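Local structure of histone-lysine N-methyltransferase, H3 lysine-9 specific SUVH4 (Arabidopsis thaliana, 4QEO) at residues 356-361 with 370-375; 366-371 with 495-500; 465-470 with 486-491. The protein methylates histone H3 at its ninth residue, a lysine, a mark of transcriptional repression, and binds methylated DNA, so that histone and DNA methylation sustain each other in gene silencing. All coordinates share one frame; numbering follows the deposited sequence.

Interaction 1 of 3, residues 356-361 with 370-375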
loop_
_atom_site.group_PDB
_atom_site.type_symbol
_atom_site.label_atom_id
_atom_site.label_comp_id
_atom_site.label_asym_id
_atom_site.label_seq_id
_atom_site.Cartn_x
_atom_site.Cartn_y
_atom_site.Cartn_z
ATOM N N ASN A 356 -13.440 5.458 2.168
ATOM C CA ASN A 356 -14.693 4.799 1.842
ATOM C C ASN A 356 -14.481 3.292 1.788
ATOM O O ASN A 356 -13.784 2.791 0.916
ATOM C CB ASN A 356 -15.230 5.328 0.506
ATOM C CG ASN A 356 -15.582 6.814 0.570
ATOM O OD1 ASN A 356 -16.314 7.248 1.455
ATOM N ND2 ASN A 356 -15.053 7.596 -0.369
ATOM N N LEU A 357 -15.086 2.576 2.724
ATOM C CA LEU A 357 -14.875 1.145 2.836
ATOM C C LEU A 357 -16.164 0.392 2.603
ATOM O O LEU A 357 -17.251 0.968 2.597
ATOM C CB LEU A 357 -14.355 0.794 4.229
ATOM C CG LEU A 357 -13.104 1.538 4.695
ATOM C CD1 LEU A 357 -12.680 1.033 6.057
ATOM C CD2 LEU A 357 -11.972 1.391 3.684
ATOM N N GLU A 358 -16.036 -0.914 2.437
ATOM C CA GLU A 358 -17.190 -1.756 2.210
ATOM C C GLU A 358 -16.986 -3.087 2.917
ATOM O O GLU A 358 -15.890 -3.649 2.892
ATOM C CB GLU A 358 -17.388 -1.968 0.706
ATOM C CG GLU A 358 -18.481 -2.959 0.343
ATOM C CD GLU A 358 -18.457 -3.353 -1.135
ATOM O OE1 GLU A 358 -17.611 -2.828 -1.889
ATOM O OE2 GLU A 358 -19.285 -4.200 -1.540
ATOM N N VAL A 359 -18.030 -3.571 3.579
ATOM C CA VAL A 359 -18.019 -4.935 4.082
ATOM C C VAL A 359 -18.712 -5.792 3.039
ATOM O O VAL A 359 -19.749 -5.404 2.510
ATOM C CB VAL A 359 -18.734 -5.048 5.443
ATOM C CG1 VAL A 359 -18.925 -6.508 5.833
ATOM C CG2 VAL A 359 -17.940 -4.311 6.507
ATOM N N PHE A 360 -18.126 -6.935 2.708
ATOM C CA PHE A 360 -18.724 -7.824 1.721
ATOM C C PHE A 360 -18.630 -9.287 2.127
ATOM O O PHE A 360 -17.702 -9.687 2.824
ATOM C CB PHE A 360 -18.092 -7.614 0.344
ATOM C CG PHE A 360 -16.645 -8.020 0.263
ATOM C CD1 PHE A 360 -15.646 -7.188 0.748
ATOM C CD2 PHE A 360 -16.279 -9.220 -0.332
ATOM C CE1 PHE A 360 -14.309 -7.555 0.655
ATOM C CE2 PHE A 360 -14.947 -9.592 -0.426
ATOM C CZ PHE A 360 -13.963 -8.756 0.066
ATOM N N ARG A 361 -19.605 -10.079 1.690
ATOM C CA ARG A 361 -19.588 -11.511 1.931
ATOM C C ARG A 361 -18.560 -12.149 1.016
ATOM O O ARG A 361 -18.610 -11.989 -0.206
ATOM C CB ARG A 361 -20.971 -12.125 1.689
ATOM C CG ARG A 361 -21.130 -13.559 2.196
ATOM C CD ARG A 361 -21.337 -13.612 3.714
ATOM N NE ARG A 361 -21.146 -14.963 4.247
ATOM C CZ ARG A 361 -21.110 -15.266 5.543
ATOM N NH1 ARG A 361 -21.251 -14.317 6.459
ATOM N NH2 ARG A 361 -20.926 -16.523 5.928
ATOM N N ARG A 370 -13.150 -4.277 2.269
ATOM C CA ARG A 370 -12.263 -3.729 1.246
ATOM C C ARG A 370 -12.401 -2.219 1.150
ATOM O O ARG A 370 -13.301 -1.632 1.741
ATOM C CB ARG A 370 -12.494 -4.391 -0.122
ATOM C CG ARG A 370 -13.897 -4.208 -0.692
ATOM C CD ARG A 370 -14.163 -5.198 -1.839
ATOM N NE ARG A 370 -15.511 -5.047 -2.378
ATOM C CZ ARG A 370 -16.201 -6.024 -2.966
ATOM N NH1 ARG A 370 -15.679 -7.237 -3.078
ATOM N NH2 ARG A 370 -17.422 -5.793 -3.430
ATOM N N SER A 371 -11.489 -1.590 0.418
ATOM C CA SER A 371 -11.525 -0.145 0.262
ATOM C C SER A 371 -11.909 0.270 -1.150
ATOM O O SER A 371 -11.564 -0.400 -2.123
ATOM C CB SER A 371 -10.179 0.478 0.636
ATOM O OG SER A 371 -10.203 1.874 0.397
ATOM N N TRP A 372 -12.625 1.385 -1.256
ATOM C CA TRP A 372 -13.038 1.903 -2.555
ATOM C C TRP A 372 -12.052 2.924 -3.075
ATOM O O TRP A 372 -12.142 3.357 -4.211
ATOM C CB TRP A 372 -14.420 2.540 -2.470
ATOM C CG TRP A 372 -15.537 1.553 -2.381
ATOM C CD1 TRP A 372 -15.433 0.196 -2.282
ATOM C CD2 TRP A 372 -16.931 1.850 -2.385
ATOM N NE1 TRP A 372 -16.684 -0.370 -2.223
ATOM C CE2 TRP A 372 -17.622 0.627 -2.284
ATOM C CE3 TRP A 372 -17.667 3.038 -2.457
ATOM C CZ2 TRP A 372 -19.011 0.556 -2.254
ATOM C CZ3 TRP A 372 -19.048 2.967 -2.425
ATOM C CH2 TRP A 372 -19.705 1.734 -2.325
ATOM N N GLU A 373 -11.113 3.319 -2.231
ATOM C CA GLU A 373 -10.097 4.276 -2.641
ATOM C C GLU A 373 -8.707 3.833 -2.214
ATOM O O GLU A 373 -8.548 2.894 -1.433
ATOM C CB GLU A 373 -10.402 5.674 -2.085
ATOM C CG GLU A 373 -11.306 5.683 -0.870
ATOM C CD GLU A 373 -11.500 7.073 -0.287
ATOM O OE1 GLU A 373 -12.326 7.227 0.636
ATOM O OE2 GLU A 373 -10.818 8.013 -0.748
ATOM N N TYR A 374 -7.709 4.530 -2.733
ATOM C CA TYR A 374 -6.314 4.252 -2.431
ATOM C C TYR A 374 -5.998 4.520 -0.967
ATOM O O TYR A 374 -6.437 5.523 -0.411
ATOM C CB TYR A 374 -5.423 5.096 -3.345
ATOM C CG TYR A 374 -5.409 4.597 -4.781
ATOM C CD1 TYR A 374 -4.623 3.516 -5.147
ATOM C CD2 TYR A 374 -6.190 5.200 -5.762
ATOM C CE1 TYR A 374 -4.604 3.050 -6.457
ATOM C CE2 TYR A 374 -6.182 4.736 -7.070
ATOM C CZ TYR A 374 -5.391 3.661 -7.411
ATOM O OH TYR A 374 -5.377 3.200 -8.713
ATOM N N ILE A 375 -5.264 3.597 -0.345
ATOM C CA ILE A 375 -4.794 3.766 1.030
ATOM C C ILE A 375 -3.257 3.796 1.079
ATOM O O ILE A 375 -2.598 2.780 0.826
ATOM C CB ILE A 375 -5.307 2.645 1.947
ATOM C CG1 ILE A 375 -6.838 2.606 1.930
ATOM C CG2 ILE A 375 -4.790 2.843 3.367
ATOM C CD1 ILE A 375 -7.438 1.533 2.804
#
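Strands 357-361 and 367-371 form a beta hairpin at the start of the SET region, and Glu-358 with Arg-370 is its hydrogen-bonded antiparallel pair. Arg-370 N gives to Glu-358 O, and Glu-358 N to Arg-370 O, each at 2.9 Å. Two residues further along, Trp-372 N hydrogen-bonds Asn-356 O, which carries the backbone pairing past the end of the strand. Here too Glu-373 OE1 accepts a hydrogen bond from Asn-356 N, at 2.6 Å, through its anti lone pair. Between the two pairs Leu-357 and Ser-371 make a non-hydrogen-bonded pair, with Leu-357 CD2 set against Ser-371 CB.

The charged contact lies on the face that carries Glu-358 and Arg-370. Glu-358 OE1 accepts twice, from opposite faces of its carboxylate: from Arg-370 NE at 3.1 Å, in a salt bridge, and from Trp-372 NE1 at 2.6 Å, with the oxygen lying in the plane of the indole. The carboxylate stands nearly upright to the guanidinium, planes 83° apart, and the second link, Arg-370 NH2 to Glu-358 OE2, is weak. OE2 has another partner in Thr-257 OG1 on the adjoining strand.

A cation-pi stack completes the group. With CG lodged between backbone N and carbonyl carbon (chi1 61°) and an extended chain beyond, Arg-370 lays its guanidinium over one face of Phe-360, CZ 4.0 Å from the ring centroid and planes 22° apart.

Chemically, one arginine is held at its edge by a carboxylate and on its face by an aromatic ring, an arrangement that fixes its rotation and would tend to keep Glu-358 ionised.

Interaction 2 of 3, residues 366-371 with 495-500. With SAH (S-adenosyl-L-homocysteine), chain E.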
loop_
_atom_site.group_PDB
_atom_site.type_symbol
_atom_site.label_atom_id
_atom_site.label_comp_id
_atom_site.label_asym_id
_atom_site.label_seq_id
_atom_site.Cartn_x
_atom_site.Cartn_y
_atom_site.Cartn_z
ATOM N N GLY A 366 -16.607 -15.762 5.264
ATOM C CA GLY A 366 -17.713 -14.992 5.800
ATOM C C GLY A 366 -17.566 -13.531 5.422
ATOM O O GLY A 366 -17.370 -13.200 4.250
ATOM N N TRP A 367 -17.640 -12.648 6.411
ATOM C CA TRP A 367 -17.521 -11.220 6.140
ATOM C C TRP A 367 -16.070 -10.781 5.911
ATOM O O TRP A 367 -15.137 -11.327 6.505
ATOM C CB TRP A 367 -18.204 -10.401 7.241
ATOM C CG TRP A 367 -19.667 -10.685 7.325
ATOM C CD1 TRP A 367 -20.323 -11.350 8.322
ATOM C CD2 TRP A 367 -20.663 -10.341 6.351
ATOM N NE1 TRP A 367 -21.667 -11.426 8.038
ATOM C CE2 TRP A 367 -21.903 -10.813 6.834
ATOM C CE3 TRP A 367 -20.629 -9.668 5.124
ATOM C CZ2 TRP A 367 -23.094 -10.640 6.128
ATOM C CZ3 TRP A 367 -21.813 -9.495 4.426
ATOM C CH2 TRP A 367 -23.029 -9.982 4.929
ATOM N N ALA A 368 -15.901 -9.808 5.019
ATOM C CA ALA A 368 -14.598 -9.247 4.673
ATOM C C ALA A 368 -14.729 -7.735 4.511
ATOM O O ALA A 368 -15.834 -7.226 4.385
ATOM C CB ALA A 368 -14.081 -9.868 3.374
ATOM N N VAL A 369 -13.611 -7.015 4.501
ATOM C CA VAL A 369 -13.649 -5.567 4.275
ATOM C C VAL A 369 -12.710 -5.188 3.136
ATOM O O VAL A 369 -11.610 -5.736 3.026
ATOM C CB VAL A 369 -13.262 -4.773 5.549
ATOM C CG1 VAL A 369 -13.162 -3.272 5.256
ATOM C CG2 VAL A 369 -14.266 -5.034 6.673
ATOM N N ARG A 370 -13.150 -4.277 2.269
ATOM C CA ARG A 370 -12.263 -3.729 1.246
ATOM C C ARG A 370 -12.401 -2.219 1.150
ATOM O O ARG A 370 -13.301 -1.632 1.741
ATOM C CB ARG A 370 -12.494 -4.391 -0.122
ATOM C CG ARG A 370 -13.897 -4.208 -0.692
ATOM C CD ARG A 370 -14.163 -5.198 -1.839
ATOM N NE ARG A 370 -15.511 -5.047 -2.378
ATOM C CZ ARG A 370 -16.201 -6.024 -2.966
ATOM N NH1 ARG A 370 -15.679 -7.237 -3.078
ATOM N NH2 ARG A 370 -17.422 -5.793 -3.430
ATOM N N SER A 371 -11.489 -1.590 0.418
ATOM C CA SER A 371 -11.525 -0.145 0.262
ATOM C C SER A 371 -11.909 0.270 -1.150
ATOM O O SER A 371 -11.564 -0.400 -2.123
ATOM C CB SER A 371 -10.179 0.478 0.636
ATOM O OG SER A 371 -10.203 1.874 0.397
ATOM N N MET A 495 -10.667 -1.845 -4.017
ATOM C CA MET A 495 -11.210 -3.205 -4.121
ATOM C C MET A 495 -10.298 -4.318 -3.596
ATOM O O MET A 495 -10.683 -5.487 -3.599
ATOM C CB MET A 495 -11.697 -3.522 -5.540
ATOM C CG MET A 495 -12.797 -2.607 -5.998
ATOM S SD MET A 495 -14.109 -2.505 -4.772
ATOM C CE MET A 495 -14.888 -0.979 -5.293
ATOM N N GLN A 496 -9.100 -3.967 -3.141
ATOM C CA GLN A 496 -8.259 -4.946 -2.463
ATOM C C GLN A 496 -8.775 -5.209 -1.039
ATOM O O GLN A 496 -9.042 -4.271 -0.285
ATOM C CB GLN A 496 -6.795 -4.495 -2.460
ATOM C CG GLN A 496 -6.122 -4.634 -3.830
ATOM C CD GLN A 496 -4.639 -4.279 -3.817
ATOM O OE1 GLN A 496 -4.141 -3.614 -2.903
ATOM N NE2 GLN A 496 -3.926 -4.732 -4.834
ATOM N N GLU A 497 -8.950 -6.486 -0.692
ATOM C CA GLU A 497 -9.389 -6.850 0.647
ATOM C C GLU A 497 -8.334 -6.415 1.652
ATOM O O GLU A 497 -7.136 -6.568 1.409
ATOM C CB GLU A 497 -9.658 -8.363 0.774
ATOM C CG GLU A 497 -10.097 -8.770 2.191
ATOM C CD GLU A 497 -10.605 -10.203 2.295
ATOM O OE1 GLU A 497 -10.632 -10.918 1.268
ATOM O OE2 GLU A 497 -10.991 -10.615 3.408
ATOM N N LEU A 498 -8.783 -5.853 2.771
ATOM C CA LEU A 498 -7.868 -5.461 3.832
ATOM C C LEU A 498 -7.678 -6.651 4.753
ATOM O O LEU A 498 -8.655 -7.281 5.155
ATOM C CB LEU A 498 -8.431 -4.272 4.624
ATOM C CG LEU A 498 -8.905 -3.050 3.831
ATOM C CD1 LEU A 498 -9.397 -1.935 4.764
ATOM C CD2 LEU A 498 -7.809 -2.540 2.915
ATOM N N THR A 499 -6.432 -6.983 5.070
ATOM C CA THR A 499 -6.171 -8.128 5.936
ATOM C C THR A 499 -4.997 -7.863 6.861
ATOM O O THR A 499 -4.134 -7.050 6.556
ATOM C CB THR A 499 -5.781 -9.375 5.109
ATOM O OG1 THR A 499 -4.578 -9.096 4.378
ATOM C CG2 THR A 499 -6.878 -9.772 4.137
ATOM N N TYR A 500 -4.940 -8.594 7.964
ATOM C CA TYR A 500 -3.749 -8.586 8.804
ATOM C C TYR A 500 -3.461 -10.015 9.244
ATOM O O TYR A 500 -4.321 -10.888 9.122
ATOM C CB TYR A 500 -3.885 -7.618 9.998
ATOM C CG TYR A 500 -5.024 -7.918 10.943
ATOM C CD1 TYR A 500 -6.327 -7.574 10.615
ATOM C CD2 TYR A 500 -4.797 -8.520 12.181
ATOM C CE1 TYR A 500 -7.379 -7.828 11.476
ATOM C CE2 TYR A 500 -5.851 -8.778 13.058
ATOM C CZ TYR A 500 -7.142 -8.427 12.690
ATOM O OH TYR A 500 -8.218 -8.674 13.512
HETATM N N SAH E . -15.125 -13.217 8.224
HETATM C CA SAH E . -15.450 -12.952 9.621
HETATM C CB SAH E . -14.682 -11.735 10.137
HETATM C CG SAH E . -13.326 -12.074 10.756
HETATM S SD SAH E . -13.490 -12.761 12.426
HETATM C C SAH E . -16.957 -12.809 9.824
HETATM O O SAH E . -17.407 -12.189 10.787
HETATM O OXT SAH E . -17.759 -13.313 9.032
HETATM C "C5'" SAH E . -12.407 -14.168 12.081
HETATM C "C4'" SAH E . -13.209 -15.379 11.630
HETATM O "O4'" SAH E . -13.411 -15.304 10.230
HETATM C "C3'" SAH E . -12.492 -16.687 11.924
HETATM O "O3'" SAH E . -13.061 -17.337 13.033
HETATM C "C2'" SAH E . -12.678 -17.518 10.674
HETATM O "O2'" SAH E . -13.762 -18.405 10.825
HETATM C "C1'" SAH E . -13.006 -16.501 9.600
HETATM N N9 SAH E . -11.773 -16.249 8.840
HETATM C C8 SAH E . -10.939 -15.165 8.965
HETATM N N7 SAH E . -9.905 -15.314 8.107
HETATM C C5 SAH E . -10.063 -16.485 7.450
HETATM C C6 SAH E . -9.302 -17.119 6.478
HETATM N N6 SAH E . -8.185 -16.547 6.035
HETATM N N1 SAH E . -9.718 -18.338 5.980
HETATM C C2 SAH E . -10.881 -18.923 6.445
HETATM N N3 SAH E . -11.634 -18.286 7.411
HETATM C C4 SAH E . -11.232 -17.086 7.901
HETATM O O HOH W 1 -11.456 -8.581 5.277
HETATM O O HOH W 2 -12.396 -7.518 -3.683
#
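Glu-497 runs out extended alongside Ala-368, its CG anti to the backbone N (chi1 179°), which brings OE2 to 3.2 Å from Ala-368 CB. One polar link from this carboxylate to strand 367-371 runs through a water, which accepts from Val-369 N and donates to both Glu-497 OE2 and Leu-498 O. Its direct partners are Asn-460 ND2, bonded to OE2, and Lys-365, in a salt bridge with OE1. With an alanine here, Lys-365 is likely to lose this counter-charge, and the water and the Asn-460 amide one acceptor each.

Leu-498 and Val-369 approach at a slant, CD1 to CG1 at 4.0 Å, and Leu-498 N bonds Val-369 O at 2.8 Å, nearly straight at 170°. Met-495 folds at chi2 (-50°) and brings SD to 3.8 Å from Arg-370 NE, a packing contact beside a group already engaged by Glu-358. Its backbone N hydrogen-bonds Ser-371 O. By contrast, Ser-371 N, buried here, finds no partner.

At the other end of the strand the cofactor product is gripped by main chain: Trp-367 N bonds the carboxylate oxygen OXT of S-adenosyl-L-homocysteine at 2.7 Å, and the ligand N gives to Trp-367 O. Gly-366 has a positive phi, and a CB there would clash with OXT.

Strand 367-371 is an edge strand of its four-stranded sheet. One side pairs with strand 357-361; along the other passes 495-500, touching by a single bridge at Arg-370 and Glu-497 before joining strand 460-461 in parallel, with Leu-498 resting on Leu-467 of strand 467-473.

Interaction 3 of 3, residues 465-470 with 486-491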
loop_
_atom_site.group_PDB
_atom_site.type_symbol
_atom_site.label_atom_id
_atom_site.label_comp_id
_atom_site.label_asym_id
_atom_site.label_seq_id
_atom_site.Cartn_x
_atom_site.Cartn_y
_atom_site.Cartn_z
ATOM N N PRO A 465 -0.511 -10.224 4.613
ATOM C CA PRO A 465 -1.385 -9.103 4.958
ATOM C C PRO A 465 -0.955 -7.774 4.326
ATOM O O PRO A 465 0.225 -7.585 4.025
ATOM C CB PRO A 465 -1.211 -9.020 6.468
ATOM C CG PRO A 465 0.184 -9.480 6.686
ATOM C CD PRO A 465 0.357 -10.605 5.743
ATOM N N ASN A 466 -1.909 -6.862 4.143
ATOM C CA ASN A 466 -1.576 -5.495 3.752
ATOM C C ASN A 466 -1.799 -4.494 4.906
ATOM O O ASN A 466 -1.581 -3.289 4.749
ATOM C CB ASN A 466 -2.318 -5.085 2.466
ATOM C CG ASN A 466 -3.813 -5.271 2.580
ATOM O OD1 ASN A 466 -4.346 -5.392 3.679
ATOM N ND2 ASN A 466 -4.497 -5.297 1.453
ATOM N N LEU A 467 -2.235 -5.009 6.061
ATOM C CA LEU A 467 -2.293 -4.221 7.290
ATOM C C LEU A 467 -1.394 -4.815 8.377
ATOM O O LEU A 467 -1.019 -5.988 8.329
ATOM C CB LEU A 467 -3.730 -4.130 7.840
ATOM C CG LEU A 467 -4.834 -3.655 6.892
ATOM C CD1 LEU A 467 -6.191 -3.642 7.607
ATOM C CD2 LEU A 467 -4.501 -2.286 6.342
ATOM N N PHE A 468 -1.066 -3.998 9.371
ATOM C CA PHE A 468 -0.398 -4.492 10.558
ATOM C C PHE A 468 -0.972 -3.836 11.813
ATOM O O PHE A 468 -1.587 -2.758 11.747
ATOM C CB PHE A 468 1.116 -4.302 10.468
ATOM C CG PHE A 468 1.572 -2.875 10.617
ATOM C CD1 PHE A 468 1.585 -2.019 9.529
ATOM C CD2 PHE A 468 2.019 -2.400 11.847
ATOM C CE1 PHE A 468 2.026 -0.711 9.663
ATOM C CE2 PHE A 468 2.457 -1.098 11.990
ATOM C CZ PHE A 468 2.462 -0.249 10.895
ATOM N N VAL A 469 -0.779 -4.524 12.935
ATOM C CA VAL A 469 -1.250 -4.108 14.243
ATOM C C VAL A 469 -0.208 -3.264 14.951
ATOM O O VAL A 469 0.943 -3.677 15.098
ATOM C CB VAL A 469 -1.543 -5.333 15.131
ATOM C CG1 VAL A 469 -1.686 -4.916 16.587
ATOM C CG2 VAL A 469 -2.785 -6.050 14.645
ATOM N N GLN A 470 -0.626 -2.089 15.405
ATOM C CA GLN A 470 0.240 -1.182 16.133
ATOM C C GLN A 470 -0.380 -0.837 17.487
ATOM O O GLN A 470 -1.524 -0.344 17.554
ATOM C CB GLN A 470 0.471 0.091 15.316
ATOM C CG GLN A 470 1.309 1.118 16.037
ATOM C CD GLN A 470 2.705 0.623 16.304
ATOM O OE1 GLN A 470 3.475 0.360 15.374
ATOM N NE2 GLN A 470 3.047 0.489 17.578
ATOM N N LEU A 486 -5.063 -0.711 13.582
ATOM C CA LEU A 486 -4.687 -1.258 12.291
ATOM C C LEU A 486 -4.255 -0.142 11.353
ATOM O O LEU A 486 -5.029 0.811 11.083
ATOM C CB LEU A 486 -5.851 -2.047 11.688
ATOM C CG LEU A 486 -6.224 -3.299 12.489
ATOM C CD1 LEU A 486 -7.535 -3.903 11.994
ATOM C CD2 LEU A 486 -5.114 -4.328 12.412
ATOM N N PHE A 487 -3.007 -0.284 10.895
ATOM C CA PHE A 487 -2.366 0.609 9.937
ATOM C C PHE A 487 -2.095 -0.111 8.611
ATOM O O PHE A 487 -1.827 -1.315 8.589
ATOM C CB PHE A 487 -1.036 1.092 10.508
ATOM C CG PHE A 487 -1.172 2.197 11.524
ATOM C CD1 PHE A 487 -1.343 1.903 12.871
ATOM C CD2 PHE A 487 -1.128 3.526 11.130
ATOM C CE1 PHE A 487 -1.458 2.913 13.807
ATOM C CE2 PHE A 487 -1.243 4.547 12.065
ATOM C CZ PHE A 487 -1.418 4.235 13.406
ATOM N N ALA A 488 -2.147 0.623 7.505
ATOM C CA ALA A 488 -1.763 0.056 6.222
ATOM C C ALA A 488 -0.259 -0.205 6.207
ATOM O O ALA A 488 0.534 0.705 6.458
ATOM C CB ALA A 488 -2.166 1.000 5.077
ATOM N N ALA A 489 0.128 -1.446 5.914
ATOM C CA ALA A 489 1.536 -1.811 5.768
ATOM C C ALA A 489 2.041 -1.488 4.364
ATOM O O ALA A 489 3.243 -1.346 4.121
ATOM C CB ALA A 489 1.726 -3.299 6.045
ATOM N N ASP A 490 1.109 -1.400 3.429
ATOM C CA ASP A 490 1.461 -1.216 2.036
ATOM C C ASP A 490 0.555 -0.169 1.453
ATOM O O ASP A 490 -0.481 0.159 2.033
ATOM C CB ASP A 490 1.249 -2.528 1.276
ATOM C CG ASP A 490 2.005 -3.683 1.890
ATOM O OD1 ASP A 490 3.255 -3.621 1.936
ATOM O OD2 ASP A 490 1.353 -4.655 2.319
ATOM N N ASN A 491 0.932 0.353 0.291
ATOM C CA ASN A 491 -0.010 1.106 -0.512
ATOM C C ASN A 491 -1.084 0.148 -1.043
ATOM O O ASN A 491 -0.779 -0.853 -1.696
ATOM C CB ASN A 491 0.724 1.814 -1.658
ATOM C CG ASN A 491 1.683 2.881 -1.157
ATOM O OD1 ASN A 491 1.325 3.682 -0.300
ATOM N ND2 ASN A 491 2.911 2.878 -1.671
#
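Phe-468 and Phe-487 are paired across a hydrogen-bonded antiparallel position, and their first torsions differ: in Phe-468 CG sits between backbone N and carbonyl carbon (chi1 73°), whereas in Phe-487 it is anti to the carbonyl carbon (chi1 -79°). The result is not a ring stack. Phe-468 instead swings its ring over the neighbouring strand, where Phe-487 CB lies over its face in a CH-pi contact, 4.0 Å from the centroid. Ala-489 CB meets the same ring at its edge, 3.7 Å from Phe-468 CD1. The Phe-487 ring, carried further along, takes Gln-470 CB at 3.5 Å from its CD1.

Val-469 and Leu-486 meet through methyls, CG2 to CD2, and both pack on Tyr-500. Separately, Leu-467 CD2 rests on Ala-488 CA at 3.6 Å.

The main chains are joined by hydrogen bonds from Phe-468 N to Phe-487 O and from Phe-487 N to Phe-468 O, the second nearly straight at 172°. Ala-489 N bonds Asn-466 O at 2.8 Å, but from above the carbonyl plane, as the chain leaves the strand. The Asn-466 amide turns elsewhere, to Glu-497 O and Thr-499 N.

These two segments are thus joined by paired amides and hydrocarbon contacts; no salt bridge links them. The aromatic ring of Phe-468 also meets a basic side chain of the bound peptide in a cation-pi contact, so the packing that sets this ring probably bears on how the peptide is held.

The three contacts illustrate how a SET fold is assembled from short strands around its pocket. Interactions 1 and 2 share Arg-370 and Ser-371, and their centres lie about 7 Å apart: strand 367-371 has 357-361 along one edge and 495-500 along the other. Interaction 3 is nested within the chain loop that interaction 2 closes, about 12 Å away between centres, and Thr-499 O to Leu-467 N, at 2.8 Å, joins the two. Interactions 1 and 3 meet through Ile-375 CG2 and Ala-488 CB, 3.6 Å apart. Trp-367 of interaction 2 binds the cofactor product directly, while the side chain of Leu-486 in interaction 3 lies about 10 Å from it.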